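Local coordinates for N-terminal acetyltransferase B complex subunit MDM20 (Candida albicans, PDB 5K04), which probably serves as the non-catalytic subunit of the NatB N-terminal acetyltransferase complex, a largely helical scaffold that binds the NAT3 subunit, at residues A313-S316 and Q317-L320; P388-T391 and I392-I395; A604-S607 and V608-L612. One frame throughout, in Å; residues are numbered along the deposited sequence.

Interaction 1: A313-S316 and Q317-L320; sequences ADLS and QYEL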
# COMPACT_ATOMS: atom_id res chain seq x y z
N ALA A 313 -20.77 -3.92 15.38
CA ALA A 313 -19.90 -4.76 14.56
C ALA A 313 -19.71 -6.14 15.21
O ALA A 313 -19.60 -7.15 14.51
CB ALA A 313 -18.55 -4.07 14.33
N ASP A 314 -19.70 -6.19 16.53
CA ASP A 314 -19.56 -7.46 17.23
C ASP A 314 -20.81 -8.33 17.06
O ASP A 314 -20.71 -9.55 16.85
CB ASP A 314 -19.26 -7.18 18.70
CG ASP A 314 -17.85 -6.58 18.94
OD1 ASP A 314 -17.05 -6.46 17.98
OD2 ASP A 314 -17.53 -6.24 20.10
N LEU A 315 -22.01 -7.75 17.16
CA LEU A 315 -23.23 -8.56 17.13
C LEU A 315 -23.73 -8.86 15.72
O LEU A 315 -24.21 -9.97 15.45
CB LEU A 315 -24.35 -7.88 17.93
CG LEU A 315 -24.14 -7.93 19.44
CD1 LEU A 315 -25.26 -7.19 20.16
CD2 LEU A 315 -24.02 -9.38 19.94
N SER A 316 -23.62 -7.89 14.81
CA SER A 316 -24.18 -8.03 13.47
C SER A 316 -23.55 -9.17 12.69
O SER A 316 -24.09 -9.55 11.65
CB SER A 316 -24.03 -6.71 12.70
OG SER A 316 -22.66 -6.35 12.59
N GLN A 317 -22.43 -9.71 13.16
CA GLN A 317 -21.85 -10.88 12.51
C GLN A 317 -22.62 -12.16 12.82
O GLN A 317 -22.43 -13.17 12.14
CB GLN A 317 -20.39 -11.04 12.94
CG GLN A 317 -20.23 -11.60 14.33
CD GLN A 317 -18.77 -11.67 14.73
OE1 GLN A 317 -18.13 -12.72 14.65
NE2 GLN A 317 -18.23 -10.53 15.15
N TYR A 318 -23.47 -12.14 13.84
CA TYR A 318 -24.36 -13.25 14.14
C TYR A 318 -25.72 -13.00 13.52
O TYR A 318 -26.02 -11.91 13.03
CB TYR A 318 -24.48 -13.46 15.66
CG TYR A 318 -23.15 -13.63 16.36
CD1 TYR A 318 -22.39 -14.78 16.17
CD2 TYR A 318 -22.65 -12.64 17.20
CE1 TYR A 318 -21.17 -14.95 16.81
CE2 TYR A 318 -21.42 -12.80 17.83
CZ TYR A 318 -20.69 -13.96 17.64
OH TYR A 318 -19.48 -14.13 18.26
N GLU A 319 -26.55 -14.04 13.54
CA GLU A 319 -27.92 -13.95 13.05
C GLU A 319 -28.78 -13.57 14.25
O GLU A 319 -29.10 -14.41 15.10
CB GLU A 319 -28.37 -15.25 12.40
CG GLU A 319 -28.46 -15.16 10.88
CD GLU A 319 -28.58 -16.52 10.21
OE1 GLU A 319 -27.53 -17.18 10.01
OE2 GLU A 319 -29.72 -16.93 9.89
N LEU A 320 -29.13 -12.30 14.32
CA LEU A 320 -29.79 -11.79 15.50
C LEU A 320 -31.27 -12.12 15.47
O LEU A 320 -31.92 -12.01 14.42
CB LEU A 320 -29.57 -10.29 15.59
CG LEU A 320 -28.05 -10.07 15.72
CD1 LEU A 320 -27.65 -8.61 15.57
CD2 LEU A 320 -27.54 -10.66 17.03
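The carbonyl oxygen of L315 is the polar atom round which this turn closes. Y318 N donates to L315 O over 2.8 Å, with an N-H...O angle of 160°, and the donor stands above the carbonyl plane, 40° out of it. Apolar groups close in on the same oxygen: both methyls of L320 come to it, CD1 and CD2 each lying 3.7 Å from L315 O, and CB of Y318 is nearer still, at 3.5 Å from L315 O. The Y318 ring stands oblique to the carbonyls of L315 and D314, its CE2 being 3.5 Å from D314 O. The bond from Y318 back to L315 closes a beta turn, and the backbone angles of S316 and Q317 make it type I; by it the chain leaves helix 311-315 and heads for helix 322-326. Q317, at the third position of the turn, folds back alongside the helix: with chi1 at 76°, CG lies between the backbone N and carbonyl carbon and comes 3.3 Å from D314 O. That same CG sits over the centre of the Y318 ring, 3.8 Å above its plane. Beyond it the extended chain brings NE2 3.2 Å from D314 O, and NE2 is hydrogen-bonded to T49 OG1 of the NAT3 subunit, so the turn meets the interface between the subunits. Y318 OH bonds to E285 and D314 is held by R277 and Y301, ties to helices 277-289 and 295-305. On the apolar side L315 CB lies 4.1 Å from L320 CD1.

Interaction 2: P388-T391 and I392-I395; sequences PQNT and IKNI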
# COMPACT_ATOMS: atom_id res chain seq x y z
N PRO A 388 -25.18 16.79 -9.82
CA PRO A 388 -24.24 17.81 -9.30
C PRO A 388 -24.82 18.68 -8.18
O PRO A 388 -24.06 19.12 -7.31
CB PRO A 388 -23.89 18.64 -10.54
CG PRO A 388 -25.00 18.33 -11.55
CD PRO A 388 -25.40 16.93 -11.27
N GLN A 389 -26.12 18.96 -8.20
CA GLN A 389 -26.77 19.65 -7.08
C GLN A 389 -26.69 18.83 -5.80
O GLN A 389 -26.48 19.38 -4.71
CB GLN A 389 -28.22 19.93 -7.43
CG GLN A 389 -29.02 20.63 -6.36
CD GLN A 389 -30.23 21.30 -6.98
OE1 GLN A 389 -30.50 21.14 -8.17
NE2 GLN A 389 -30.97 22.05 -6.17
N ASN A 390 -26.89 17.51 -5.90
CA ASN A 390 -26.81 16.68 -4.71
C ASN A 390 -25.38 16.61 -4.20
O ASN A 390 -25.13 16.63 -2.99
CB ASN A 390 -27.35 15.29 -5.01
CG ASN A 390 -27.07 14.29 -3.90
OD1 ASN A 390 -26.01 13.70 -3.83
ND2 ASN A 390 -28.05 14.10 -3.03
N THR A 391 -24.42 16.54 -5.12
CA THR A 391 -23.01 16.49 -4.76
C THR A 391 -22.57 17.76 -4.05
O THR A 391 -21.87 17.72 -3.03
CB THR A 391 -22.19 16.24 -6.03
OG1 THR A 391 -22.47 14.92 -6.50
CG2 THR A 391 -20.69 16.41 -5.78
N ILE A 392 -23.00 18.91 -4.56
CA ILE A 392 -22.65 20.19 -3.96
C ILE A 392 -23.33 20.34 -2.60
O ILE A 392 -22.71 20.80 -1.63
CB ILE A 392 -23.03 21.33 -4.92
CG1 ILE A 392 -22.09 21.34 -6.13
CG2 ILE A 392 -23.01 22.68 -4.20
CD1 ILE A 392 -22.49 22.36 -7.21
N LYS A 393 -24.61 19.97 -2.51
CA LYS A 393 -25.30 20.02 -1.23
C LYS A 393 -24.54 19.23 -0.18
O LYS A 393 -24.28 19.71 0.93
CB LYS A 393 -26.74 19.50 -1.38
CG LYS A 393 -27.46 19.32 -0.03
CD LYS A 393 -28.84 18.66 -0.16
CE LYS A 393 -28.72 17.16 -0.34
NZ LYS A 393 -30.03 16.50 -0.39
N ASN A 394 -24.13 18.01 -0.53
CA ASN A 394 -23.46 17.16 0.45
C ASN A 394 -22.02 17.58 0.70
O ASN A 394 -21.50 17.33 1.79
CB ASN A 394 -23.59 15.70 0.01
CG ASN A 394 -24.98 15.13 0.33
OD1 ASN A 394 -25.40 15.13 1.48
ND2 ASN A 394 -25.70 14.70 -0.69
N ILE A 395 -21.37 18.24 -0.27
CA ILE A 395 -20.10 18.93 0.02
C ILE A 395 -20.29 19.95 1.15
O ILE A 395 -19.47 20.06 2.06
CB ILE A 395 -19.55 19.61 -1.25
CG1 ILE A 395 -18.89 18.58 -2.18
CG2 ILE A 395 -18.57 20.71 -0.88
CD1 ILE A 395 -18.47 19.14 -3.53
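I392 sends its backbone N-H to the carbonyl of P388, N to O 3.0 Å, and its side chain stays close to the same oxygen. CG1 lies beside the backbone N and anti to the carbonyl carbon (chi1 -70°), a torsion that folds the branch back to 3.2 Å between I392 CG1 and P388 O. K393 repeats the backbone step, its N bonding to Q389 O at 2.9 Å. The lysine chain starts out extended, then bends at chi3, which carries its end obliquely past the N390 amide; K393 NZ comes no closer than 4.1 Å to N390 ND2, and its salt bridge is to D383. These successive i to i+4 bonds make up the first turns of helix 388-404. P388 suits the first position of that helix, where no backbone N-H has a helical carbonyl before it to bond. At N394 the pattern gains a second donor. N390 O accepts the backbone N of N394 at 3.0 Å and also, weakly, its side-chain ND2, at an N-H...O angle of only 125°. The two asparagine amides cross with their planes 63° apart, neither stacked nor coplanar. N394 ND2 has a further bond to D383, so that one aspartate, at the end of helix 372-383, receives both K393 and N394 and would be expected to stabilise the charged form of the lysine. I395 closes the series with its N on T391 O, 2.9 Å away. Its CG1 branch reaches down beside that carbonyl, and its CD1 ends 4.2 Å from T391 CG2. T391, N394 and I395 together face L418 of helix 409-419, the next helix of the array.

Interaction 3: A604-S607 and V608-L612; sequences AKFS and VFDNL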
# COMPACT_ATOMS: atom_id res chain seq x y z
N ALA A 604 -9.58 -1.78 -24.55
CA ALA A 604 -9.32 -0.75 -23.55
C ALA A 604 -10.51 -0.36 -22.66
O ALA A 604 -10.28 0.12 -21.54
CB ALA A 604 -8.81 0.51 -24.23
N LYS A 605 -11.76 -0.50 -23.11
CA LYS A 605 -12.95 -0.18 -22.28
C LYS A 605 -13.10 1.32 -21.98
O LYS A 605 -13.38 1.72 -20.85
CB LYS A 605 -12.97 -0.98 -20.97
CG LYS A 605 -13.29 -2.45 -21.19
CD LYS A 605 -12.77 -3.36 -20.08
CE LYS A 605 -13.14 -4.82 -20.36
NZ LYS A 605 -12.67 -5.31 -21.72
N PHE A 606 -13.00 2.15 -23.02
CA PHE A 606 -12.96 3.60 -22.88
C PHE A 606 -14.28 4.28 -23.25
O PHE A 606 -15.16 3.72 -23.92
CB PHE A 606 -11.86 4.18 -23.76
CG PHE A 606 -10.47 4.01 -23.22
CD1 PHE A 606 -10.24 3.97 -21.86
CD2 PHE A 606 -9.38 3.93 -24.09
CE1 PHE A 606 -8.93 3.84 -21.36
CE2 PHE A 606 -8.07 3.80 -23.60
CZ PHE A 606 -7.84 3.75 -22.24
N SER A 607 -14.41 5.53 -22.79
CA SER A 607 -15.39 6.47 -23.32
C SER A 607 -15.13 6.77 -24.80
O SER A 607 -14.03 6.56 -25.32
CB SER A 607 -15.35 7.78 -22.54
OG SER A 607 -14.14 8.49 -22.80
N VAL A 608 -16.16 7.31 -25.46
CA VAL A 608 -16.02 7.67 -26.88
C VAL A 608 -14.81 8.57 -27.08
O VAL A 608 -13.97 8.32 -27.95
CB VAL A 608 -17.30 8.34 -27.41
CG1 VAL A 608 -17.16 8.61 -28.88
CG2 VAL A 608 -18.52 7.45 -27.16
N PHE A 609 -14.68 9.60 -26.23
CA PHE A 609 -13.60 10.56 -26.44
C PHE A 609 -12.23 9.92 -26.23
O PHE A 609 -11.31 10.16 -27.01
CB PHE A 609 -13.74 11.77 -25.53
CG PHE A 609 -12.60 12.73 -25.69
CD1 PHE A 609 -12.42 13.41 -26.90
CD2 PHE A 609 -11.68 12.93 -24.67
CE1 PHE A 609 -11.37 14.28 -27.07
CE2 PHE A 609 -10.62 13.82 -24.84
CZ PHE A 609 -10.46 14.49 -26.05
N ASP A 610 -12.09 9.11 -25.17
CA ASP A 610 -10.80 8.47 -24.92
C ASP A 610 -10.43 7.50 -26.04
O ASP A 610 -9.26 7.38 -26.38
CB ASP A 610 -10.82 7.76 -23.56
CG ASP A 610 -10.36 8.68 -22.42
OD1 ASP A 610 -9.71 9.71 -22.69
OD2 ASP A 610 -10.66 8.37 -21.24
N ASN A 611 -11.42 6.81 -26.63
CA ASN A 611 -11.11 5.96 -27.79
C ASN A 611 -10.58 6.79 -28.95
O ASN A 611 -9.64 6.37 -29.64
CB ASN A 611 -12.35 5.15 -28.20
CG ASN A 611 -12.43 3.79 -27.47
OD1 ASN A 611 -11.41 3.17 -27.15
ND2 ASN A 611 -13.65 3.33 -27.21
N LEU A 612 -11.14 7.99 -29.18
CA LEU A 612 -10.63 8.86 -30.23
C LEU A 612 -9.24 9.40 -29.88
O LEU A 612 -8.34 9.42 -30.73
CB LEU A 612 -11.61 10.00 -30.47
CG LEU A 612 -11.18 11.16 -31.36
CD1 LEU A 612 -11.09 10.72 -32.81
CD2 LEU A 612 -12.16 12.32 -31.22
O HOH W 1 -12.19 0.94 -25.53
O HOH W 2 -12.75 6.11 -20.50
O HOH W 3 -13.52 10.23 -20.94
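This is a helix N-cap: S607 ends the loop after helix 591-601 and caps the start of helix 608-625. S607 OG accepts the backbone N-H of D610 at 3.2 Å and 165°, a nearly straight bond that occupies an N-H of the first turn, which has no helical carbonyl before it. The hydroxyl reaches that N-H because chi1 of 70° sets it between the backbone N and the carbonyl carbon. One residue further, N611 N bonds to S607 O at 2.9 Å, and the oxygen is met nearly head-on. D610 turns back toward the cap, and its OD2 takes a hydrogen bond from a water that accepts from S607 N, so carboxylate and loop backbone are joined through solvent. F606 packs on D610 and N611 of the first turn. Its CB touches D610 CB at 3.7 Å, and the ring and carboxylate planes stand 64° apart; one ring face receives A604 CB, while farther along the helix the ring meets Y614. N611 OD1 lies at the edge of the F606 ring, 3.7 Å from CD2, and takes a hydrogen bond at 2.9 Å from a water that itself accepts from F606 N.

In the fold
All three contacts are local, yet each belongs to a different part of a helix or its flank: interaction 1 is the beta turn after a helix, interaction 2 the first turns of one, and interaction 3 an N-cap. Interaction 2 is mostly buried and relies on repeated backbone bonds, with a charged aspartate outside it; interaction 3 has exposed residues and draws on ordered water, and interaction 1 is partly buried and is the one that touches the NAT3 subunit, the side chain of D314 about 12 Å from the bound coenzyme A. No two share a helix. Centres of interactions 1 and 2 lie about 34 Å apart, and those of 2 and 3 about 28 Å.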